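Local coordinates for protein acetate kinase (Entamoeba histolytica, PDB 4H0O) that probably interconverts acetate and acetyl phosphate by phosphoryl transfer, as a pyrophosphate-dependent acetate kinase of the ASKHA superfamily, at residues Thr146-Asp154 / Ile394-Phe404; Phe306-Ile317 / Gln342-Met351. All blocks are in the same frame, centred on the assembly; numbering follows the deposited sequence.

Contact 1: Thr146-Asp154 / Ile394-Phe404; sequences TTRQYVAID and ILQKGKELFQF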
# COMPACT_ATOMS: atom_id res chain seq x y z
N THR B 146 28.78 37.44 -1.15
CA THR B 146 28.90 37.90 0.23
C THR B 146 27.55 37.82 0.93
O THR B 146 27.28 38.56 1.88
CB THR B 146 29.42 39.35 0.30
OG1 THR B 146 28.35 40.26 0.01
CG2 THR B 146 30.56 39.57 -0.69
N THR B 147 26.70 36.91 0.46
CA THR B 147 25.36 36.76 1.00
C THR B 147 25.09 35.33 1.45
O THR B 147 25.28 34.39 0.67
CB THR B 147 24.30 37.17 -0.03
OG1 THR B 147 24.52 38.54 -0.40
CG2 THR B 147 22.90 37.03 0.53
N ARG B 148 24.68 35.17 2.70
CA ARG B 148 24.36 33.85 3.25
C ARG B 148 23.21 33.23 2.46
O ARG B 148 22.19 33.87 2.20
CB ARG B 148 23.98 33.98 4.72
CG ARG B 148 24.97 34.78 5.56
CD ARG B 148 26.28 34.03 5.74
NE ARG B 148 26.18 32.97 6.74
CZ ARG B 148 26.69 31.75 6.59
NH1 ARG B 148 27.34 31.43 5.48
NH2 ARG B 148 26.55 30.86 7.56
N GLN B 149 23.39 31.97 2.05
CA GLN B 149 22.36 31.27 1.29
C GLN B 149 22.12 29.88 1.87
O GLN B 149 23.03 29.27 2.44
CB GLN B 149 22.74 31.20 -0.20
CG GLN B 149 23.10 32.55 -0.81
CD GLN B 149 23.08 32.56 -2.32
OE1 GLN B 149 22.35 31.80 -2.96
NE2 GLN B 149 23.89 33.44 -2.91
N TYR B 150 20.88 29.40 1.73
CA TYR B 150 20.51 28.10 2.28
C TYR B 150 19.66 27.31 1.29
O TYR B 150 18.94 27.88 0.46
CB TYR B 150 19.75 28.26 3.60
CG TYR B 150 18.39 28.94 3.49
CD1 TYR B 150 18.28 30.32 3.50
CD2 TYR B 150 17.23 28.19 3.40
CE1 TYR B 150 17.05 30.94 3.42
CE2 TYR B 150 15.99 28.80 3.31
CZ TYR B 150 15.91 30.17 3.32
OH TYR B 150 14.68 30.78 3.24
N VAL B 151 19.75 25.99 1.39
CA VAL B 151 18.94 25.12 0.56
C VAL B 151 17.97 24.31 1.42
O VAL B 151 18.38 23.58 2.33
CB VAL B 151 19.82 24.20 -0.33
CG1 VAL B 151 20.84 23.45 0.50
CG2 VAL B 151 18.96 23.25 -1.13
N ALA B 152 16.68 24.47 1.15
CA ALA B 152 15.66 23.71 1.86
C ALA B 152 15.45 22.37 1.15
O ALA B 152 15.03 22.35 -0.01
CB ALA B 152 14.37 24.48 1.91
N ILE B 153 15.76 21.27 1.83
CA ILE B 153 15.68 19.94 1.21
C ILE B 153 14.36 19.23 1.51
O ILE B 153 14.01 19.02 2.67
CB ILE B 153 16.88 19.04 1.61
CG1 ILE B 153 18.15 19.47 0.89
CG2 ILE B 153 16.60 17.60 1.27
CD1 ILE B 153 18.92 20.57 1.58
N ASP B 154 13.64 18.84 0.46
CA ASP B 154 12.29 18.29 0.60
C ASP B 154 12.26 16.89 1.21
O ASP B 154 11.20 16.42 1.62
CB ASP B 154 11.59 18.28 -0.77
CG ASP B 154 10.08 18.38 -0.65
OD1 ASP B 154 9.60 19.19 0.17
OD2 ASP B 154 9.38 17.65 -1.39
N ILE B 394 9.67 27.84 2.37
CA ILE B 394 11.11 27.99 2.20
C ILE B 394 11.63 29.09 3.13
O ILE B 394 12.73 28.98 3.69
CB ILE B 394 11.48 28.32 0.74
CG1 ILE B 394 10.96 27.23 -0.19
CG2 ILE B 394 12.99 28.47 0.59
CD1 ILE B 394 11.15 27.54 -1.66
N LEU B 395 10.85 30.15 3.28
CA LEU B 395 11.20 31.26 4.17
C LEU B 395 11.30 30.78 5.62
O LEU B 395 12.21 31.17 6.35
CB LEU B 395 10.17 32.39 4.06
CG LEU B 395 10.48 33.63 4.90
CD1 LEU B 395 11.78 34.27 4.44
CD2 LEU B 395 9.34 34.64 4.85
N GLN B 396 10.36 29.93 6.02
CA GLN B 396 10.33 29.41 7.39
C GLN B 396 11.57 28.59 7.71
O GLN B 396 12.09 28.64 8.83
CB GLN B 396 9.07 28.56 7.60
CG GLN B 396 8.95 27.98 9.00
CD GLN B 396 8.80 29.05 10.07
OE1 GLN B 396 8.02 29.99 9.92
NE2 GLN B 396 9.56 28.91 11.15
N LYS B 397 12.05 27.84 6.72
CA LYS B 397 13.27 27.04 6.87
C LYS B 397 14.45 27.98 7.12
O LYS B 397 15.40 27.63 7.84
CB LYS B 397 13.51 26.18 5.63
CG LYS B 397 14.28 24.89 5.89
CD LYS B 397 13.51 24.00 6.88
CE LYS B 397 14.43 23.06 7.65
NZ LYS B 397 15.72 23.72 7.99
N GLY B 398 14.38 29.18 6.55
CA GLY B 398 15.42 30.17 6.73
C GLY B 398 15.42 30.80 8.11
O GLY B 398 16.49 31.09 8.66
N LYS B 399 14.23 31.05 8.65
CA LYS B 399 14.10 31.56 10.01
C LYS B 399 14.72 30.56 10.98
O LYS B 399 15.35 30.93 11.96
CB LYS B 399 12.63 31.77 10.38
CG LYS B 399 11.85 32.71 9.46
CD LYS B 399 10.43 32.94 9.99
CE LYS B 399 9.53 33.56 8.94
NZ LYS B 399 8.12 33.72 9.42
N GLU B 400 14.53 29.28 10.67
CA GLU B 400 15.03 28.20 11.50
C GLU B 400 16.56 28.12 11.46
O GLU B 400 17.20 27.79 12.46
CB GLU B 400 14.42 26.88 11.02
CG GLU B 400 14.78 25.65 11.82
CD GLU B 400 14.03 24.43 11.33
OE1 GLU B 400 12.86 24.58 10.90
OE2 GLU B 400 14.60 23.32 11.36
N LEU B 401 17.14 28.44 10.31
CA LEU B 401 18.59 28.32 10.11
C LEU B 401 19.37 29.57 10.50
O LEU B 401 20.53 29.48 10.91
CB LEU B 401 18.90 27.96 8.65
CG LEU B 401 18.48 26.58 8.15
CD1 LEU B 401 18.88 26.41 6.69
CD2 LEU B 401 19.11 25.50 9.00
N PHE B 402 18.76 30.74 10.35
CA PHE B 402 19.46 32.01 10.54
C PHE B 402 18.86 32.90 11.62
O PHE B 402 19.46 33.91 12.00
CB PHE B 402 19.53 32.78 9.22
CG PHE B 402 20.42 32.14 8.19
CD1 PHE B 402 21.78 31.99 8.42
CD2 PHE B 402 19.91 31.71 6.97
CE1 PHE B 402 22.60 31.41 7.48
CE2 PHE B 402 20.73 31.13 6.02
CZ PHE B 402 22.08 30.98 6.27
N GLN B 403 17.67 32.54 12.10
CA GLN B 403 16.96 33.30 13.13
C GLN B 403 16.52 34.70 12.67
O GLN B 403 16.39 35.61 13.49
CB GLN B 403 17.77 33.38 14.43
CG GLN B 403 16.98 33.07 15.69
CD GLN B 403 16.55 31.62 15.76
OE1 GLN B 403 17.16 30.74 15.13
NE2 GLN B 403 15.49 31.35 16.52
N PHE B 404 16.29 34.87 11.37
CA PHE B 404 15.71 36.12 10.88
C PHE B 404 14.18 36.09 10.98
O PHE B 404 13.52 37.11 10.79
CB PHE B 404 16.18 36.47 9.45
CG PHE B 404 15.84 35.45 8.40
CD1 PHE B 404 14.53 35.24 7.98
CD2 PHE B 404 16.85 34.72 7.78
CE1 PHE B 404 14.23 34.31 7.01
CE2 PHE B 404 16.56 33.78 6.80
CZ PHE B 404 15.24 33.58 6.41
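Tyr150, Ala152 and Arg148 face the C-terminal helix from strand 148-153, whose axis passes 8.6 Å from that of helix 394-402 with their directions 120° apart. Tyr150 carries the contact. Its CG sits between backbone N and carbonyl carbon (chi1 66°), which drops the ring onto the helix with Gly398 CA over one face, a CH-pi contact 3.8 Å from the ring centroid. The hydroxyl gives a hydrogen bond to Ile394 O, 2.7 Å from Tyr150 OH; the donor stands 49° above the carbonyl plane, off the lone-pair direction. That carbonyl also takes a weak bond from Gly398 N. Leu401 CD1 packs 3.7 Å from Tyr150 CB, while Tyr150 CD1 lies 3.6 Å from Phe402 CE2, the two rings meeting obliquely. Beyond it, Arg148 CB packs on Phe402 CZ, and bends at chi2 and chi3 bring the guanidinium obliquely back to the CE1 side of that ring, which also meets Phe93. At the other end Ala152 CB rests on Lys397 CG. At Gly398 the ring lies directly against the helix backbone, and the buried phenol finds its acceptor there, so a polar bond joins the apolar packing between C-terminal helix and the strand leading into Asp154, the predicted proton donor/acceptor.

Contact 2: Phe306-Ile317 / Gln342-Met351; sequences FDVYIKQLAKTI and QVRKAICDKM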
# COMPACT_ATOMS: atom_id res chain seq x y z
N PHE B 306 -13.09 9.20 -8.22
CA PHE B 306 -13.25 9.77 -6.89
C PHE B 306 -13.29 8.68 -5.82
O PHE B 306 -12.66 8.80 -4.77
CB PHE B 306 -14.50 10.65 -6.81
CG PHE B 306 -14.72 11.27 -5.45
CD1 PHE B 306 -13.99 12.38 -5.05
CD2 PHE B 306 -15.67 10.75 -4.57
CE1 PHE B 306 -14.19 12.96 -3.80
CE2 PHE B 306 -15.87 11.32 -3.32
CZ PHE B 306 -15.14 12.42 -2.94
N ASP B 307 -14.04 7.61 -6.09
CA ASP B 307 -14.18 6.50 -5.15
C ASP B 307 -12.85 5.80 -4.89
O ASP B 307 -12.51 5.50 -3.74
CB ASP B 307 -15.22 5.49 -5.65
CG ASP B 307 -16.65 6.03 -5.59
OD1 ASP B 307 -16.86 7.11 -5.00
OD2 ASP B 307 -17.55 5.36 -6.14
N VAL B 308 -12.11 5.53 -5.96
CA VAL B 308 -10.80 4.89 -5.86
C VAL B 308 -9.81 5.79 -5.11
O VAL B 308 -9.05 5.32 -4.27
CB VAL B 308 -10.23 4.54 -7.25
CG1 VAL B 308 -8.78 4.08 -7.16
CG2 VAL B 308 -11.09 3.47 -7.92
N TYR B 309 -9.85 7.08 -5.42
CA TYR B 309 -8.99 8.07 -4.77
C TYR B 309 -9.25 8.14 -3.27
O TYR B 309 -8.31 8.15 -2.47
CB TYR B 309 -9.18 9.45 -5.41
CG TYR B 309 -8.46 10.58 -4.71
CD1 TYR B 309 -9.07 11.31 -3.69
CD2 TYR B 309 -7.17 10.94 -5.08
CE1 TYR B 309 -8.41 12.35 -3.05
CE2 TYR B 309 -6.50 11.98 -4.44
CZ TYR B 309 -7.13 12.68 -3.43
OH TYR B 309 -6.47 13.71 -2.80
N ILE B 310 -10.53 8.20 -2.89
CA ILE B 310 -10.93 8.27 -1.49
C ILE B 310 -10.58 6.97 -0.75
O ILE B 310 -10.11 7.00 0.39
CB ILE B 310 -12.44 8.56 -1.35
CG1 ILE B 310 -12.76 9.99 -1.78
CG2 ILE B 310 -12.93 8.31 0.07
CD1 ILE B 310 -12.05 11.04 -0.95
N LYS B 311 -10.80 5.84 -1.41
CA LYS B 311 -10.51 4.54 -0.83
C LYS B 311 -9.04 4.42 -0.44
O LYS B 311 -8.72 3.97 0.66
CB LYS B 311 -10.89 3.42 -1.81
CG LYS B 311 -10.59 2.02 -1.30
CD LYS B 311 -9.97 1.16 -2.39
CE LYS B 311 -8.48 1.42 -2.53
NZ LYS B 311 -7.78 0.29 -3.19
N GLN B 312 -8.15 4.82 -1.34
CA GLN B 312 -6.72 4.74 -1.08
C GLN B 312 -6.28 5.70 0.02
O GLN B 312 -5.43 5.36 0.84
CB GLN B 312 -5.92 4.98 -2.35
CG GLN B 312 -4.46 4.61 -2.24
CD GLN B 312 -4.26 3.14 -1.90
OE1 GLN B 312 -5.11 2.30 -2.17
NE2 GLN B 312 -3.12 2.83 -1.29
N LEU B 313 -6.87 6.90 0.03
CA LEU B 313 -6.56 7.89 1.05
C LEU B 313 -7.02 7.41 2.43
O LEU B 313 -6.30 7.54 3.41
CB LEU B 313 -7.20 9.24 0.71
CG LEU B 313 -7.00 10.39 1.71
CD1 LEU B 313 -5.53 10.57 2.06
CD2 LEU B 313 -7.57 11.70 1.17
N ALA B 314 -8.22 6.84 2.48
CA ALA B 314 -8.76 6.32 3.72
C ALA B 314 -7.91 5.16 4.25
O ALA B 314 -7.58 5.10 5.44
CB ALA B 314 -10.19 5.87 3.53
N LYS B 315 -7.55 4.24 3.37
CA LYS B 315 -6.72 3.09 3.74
C LYS B 315 -5.34 3.52 4.23
O LYS B 315 -4.79 2.94 5.17
CB LYS B 315 -6.58 2.14 2.55
CG LYS B 315 -5.67 0.95 2.82
CD LYS B 315 -5.34 0.19 1.53
CE LYS B 315 -6.59 -0.33 0.85
NZ LYS B 315 -6.29 -1.03 -0.44
N THR B 316 -4.78 4.55 3.59
CA THR B 316 -3.47 5.06 3.97
C THR B 316 -3.49 5.69 5.36
O THR B 316 -2.56 5.50 6.15
CB THR B 316 -2.96 6.10 2.95
OG1 THR B 316 -3.01 5.53 1.63
CG2 THR B 316 -1.53 6.51 3.27
N ILE B 317 -4.54 6.45 5.65
CA ILE B 317 -4.71 7.07 6.97
C ILE B 317 -4.89 5.99 8.04
O ILE B 317 -4.27 6.06 9.11
CB ILE B 317 -5.90 8.05 6.98
CG1 ILE B 317 -5.61 9.25 6.09
CG2 ILE B 317 -6.22 8.50 8.40
CD1 ILE B 317 -6.83 10.13 5.82
N GLN B 342 -15.47 18.40 -0.50
CA GLN B 342 -16.04 17.08 -0.75
C GLN B 342 -15.07 15.96 -0.39
O GLN B 342 -15.48 14.90 0.09
CB GLN B 342 -16.48 16.94 -2.21
CG GLN B 342 -17.68 17.79 -2.61
CD GLN B 342 -17.28 19.15 -3.14
OE1 GLN B 342 -16.17 19.62 -2.90
NE2 GLN B 342 -18.19 19.79 -3.88
N VAL B 343 -13.78 16.19 -0.62
CA VAL B 343 -12.75 15.21 -0.27
C VAL B 343 -12.65 15.03 1.24
O VAL B 343 -12.62 13.91 1.74
CB VAL B 343 -11.37 15.59 -0.86
CG1 VAL B 343 -10.25 14.84 -0.16
CG2 VAL B 343 -11.33 15.32 -2.35
N ARG B 344 -12.62 16.15 1.96
CA ARG B 344 -12.55 16.13 3.42
C ARG B 344 -13.77 15.45 4.02
O ARG B 344 -13.66 14.66 4.96
CB ARG B 344 -12.42 17.56 3.98
CG ARG B 344 -11.16 18.31 3.53
CD ARG B 344 -11.02 19.63 4.27
NE ARG B 344 -12.13 20.55 3.99
CZ ARG B 344 -12.01 21.68 3.31
NH1 ARG B 344 -10.82 22.05 2.84
NH2 ARG B 344 -13.07 22.45 3.10
N LYS B 345 -14.94 15.75 3.47
CA LYS B 345 -16.19 15.15 3.94
C LYS B 345 -16.18 13.65 3.69
O LYS B 345 -16.54 12.87 4.58
CB LYS B 345 -17.39 15.80 3.24
CG LYS B 345 -18.75 15.27 3.70
CD LYS B 345 -18.84 15.20 5.22
CE LYS B 345 -20.28 15.11 5.69
NZ LYS B 345 -21.11 14.25 4.81
N ALA B 346 -15.75 13.25 2.50
CA ALA B 346 -15.70 11.83 2.16
C ALA B 346 -14.79 11.07 3.13
O ALA B 346 -15.14 9.98 3.58
CB ALA B 346 -15.23 11.65 0.73
N ILE B 347 -13.65 11.66 3.45
CA ILE B 347 -12.71 11.04 4.39
C ILE B 347 -13.30 10.96 5.80
O ILE B 347 -13.27 9.90 6.44
CB ILE B 347 -11.37 11.79 4.42
CG1 ILE B 347 -10.63 11.61 3.09
CG2 ILE B 347 -10.50 11.28 5.56
CD1 ILE B 347 -10.49 10.16 2.67
N CYS B 348 -13.83 12.08 6.29
CA CYS B 348 -14.36 12.13 7.65
C CYS B 348 -15.55 11.19 7.88
O CYS B 348 -15.76 10.70 9.00
CB CYS B 348 -14.71 13.56 8.05
SG CYS B 348 -13.26 14.66 8.15
N ASP B 349 -16.33 10.94 6.83
CA ASP B 349 -17.44 10.00 6.94
C ASP B 349 -16.95 8.56 7.06
O ASP B 349 -17.56 7.74 7.75
CB ASP B 349 -18.41 10.16 5.75
CG ASP B 349 -19.37 11.33 5.92
OD1 ASP B 349 -19.44 11.89 7.04
OD2 ASP B 349 -20.07 11.67 4.94
N LYS B 350 -15.84 8.25 6.39
CA LYS B 350 -15.21 6.94 6.49
C LYS B 350 -14.71 6.69 7.91
O LYS B 350 -14.64 5.55 8.37
CB LYS B 350 -14.02 6.83 5.52
CG LYS B 350 -14.38 6.85 4.05
CD LYS B 350 -15.21 5.63 3.67
CE LYS B 350 -15.64 5.69 2.21
NZ LYS B 350 -16.79 4.78 1.92
N MET B 351 -14.36 7.78 8.59
CA MET B 351 -13.69 7.70 9.88
C MET B 351 -14.55 8.22 11.03
O MET B 351 -14.04 8.50 12.12
CB MET B 351 -12.37 8.48 9.84
CG MET B 351 -11.43 8.03 8.74
SD MET B 351 -10.01 9.12 8.56
CE MET B 351 -9.35 9.06 10.23
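Ile310 of helix 306-317 and Ile347 of helix 342-350 each sit as a knob in a hole between side chains of the other helix, and Val343 makes a third. Ile310 sits among Val343, Ala346, Ile347 and Lys350: its CD1 presses on Ala346 CB at 3.6 Å, and CG2, anti to the backbone N, turns to Ile347 CD1. Ile347 enters the hole formed by Ile310, Leu313, Ala314 and Ile317. With CG1 beside its own backbone N (chi1 -68°) and a second bend at chi2, its CD1 comes back against Leu313, whose side chain it crosses at about a right angle; Leu313 CD2 lies 3.6 Å from Ile347 CG1. The other branch, Ile347 CG2, meets Ile317 CD1 at 3.9 Å. Val343 fills the pocket of Phe306, Tyr309, Ile310 and Leu313. Its CG2 approaches the edge of the Phe306 ring, 4.0 Å from CE1, and Gln342 O also lies at that edge, while Ile310 CG1 from within the same helix lies over the rim of one face. Ala346 CB meets Phe306 CZ obliquely at 3.8 Å. At the far end Met351, just past the helix, bends at chi3 and lays CE 3.7 Å from Ile317 CG2, the two side chains roughly perpendicular. The interface is almost wholly apolar. Leu211 of strand 205-211 packs on Tyr309, Leu313 and Val343, and Leu330 of strand 329-333 on Ile317 and Ile347. Ala314 also touches Val322 of the second subunit, and Tyr309 packs on Met285, a predicted ATP-binding residue. Three knobs-into-holes join two helices inclined at 52°, their axes 10.0 Å apart at closest approach, that pack as one layer against a beta-sheet, as in the ribonuclease H-like domains of ASKHA kinases.

From the N terminus the chain first builds most of the eight-stranded sheet, in which strand 148-153 lies between strands 93-98 and 109-110. Contact 1 opens on this strand and closes some 240 residues later, when helix 390-402 returns to the same sheet near the C terminus. Within that long excursion the chain makes the six-stranded sheet and its helices, and contact 2 closes a much shorter loop there: only 24 residues, including strand 329-333, separate 306-317 from 342-351. The contacts therefore nest without crossing. The centres of contacts 1 and 2 are about 35 Å apart, and the two lie on opposite sides of the chain's centre; contact 1 ties the chain's end to the first sheet, contact 2 joins two helices over the second.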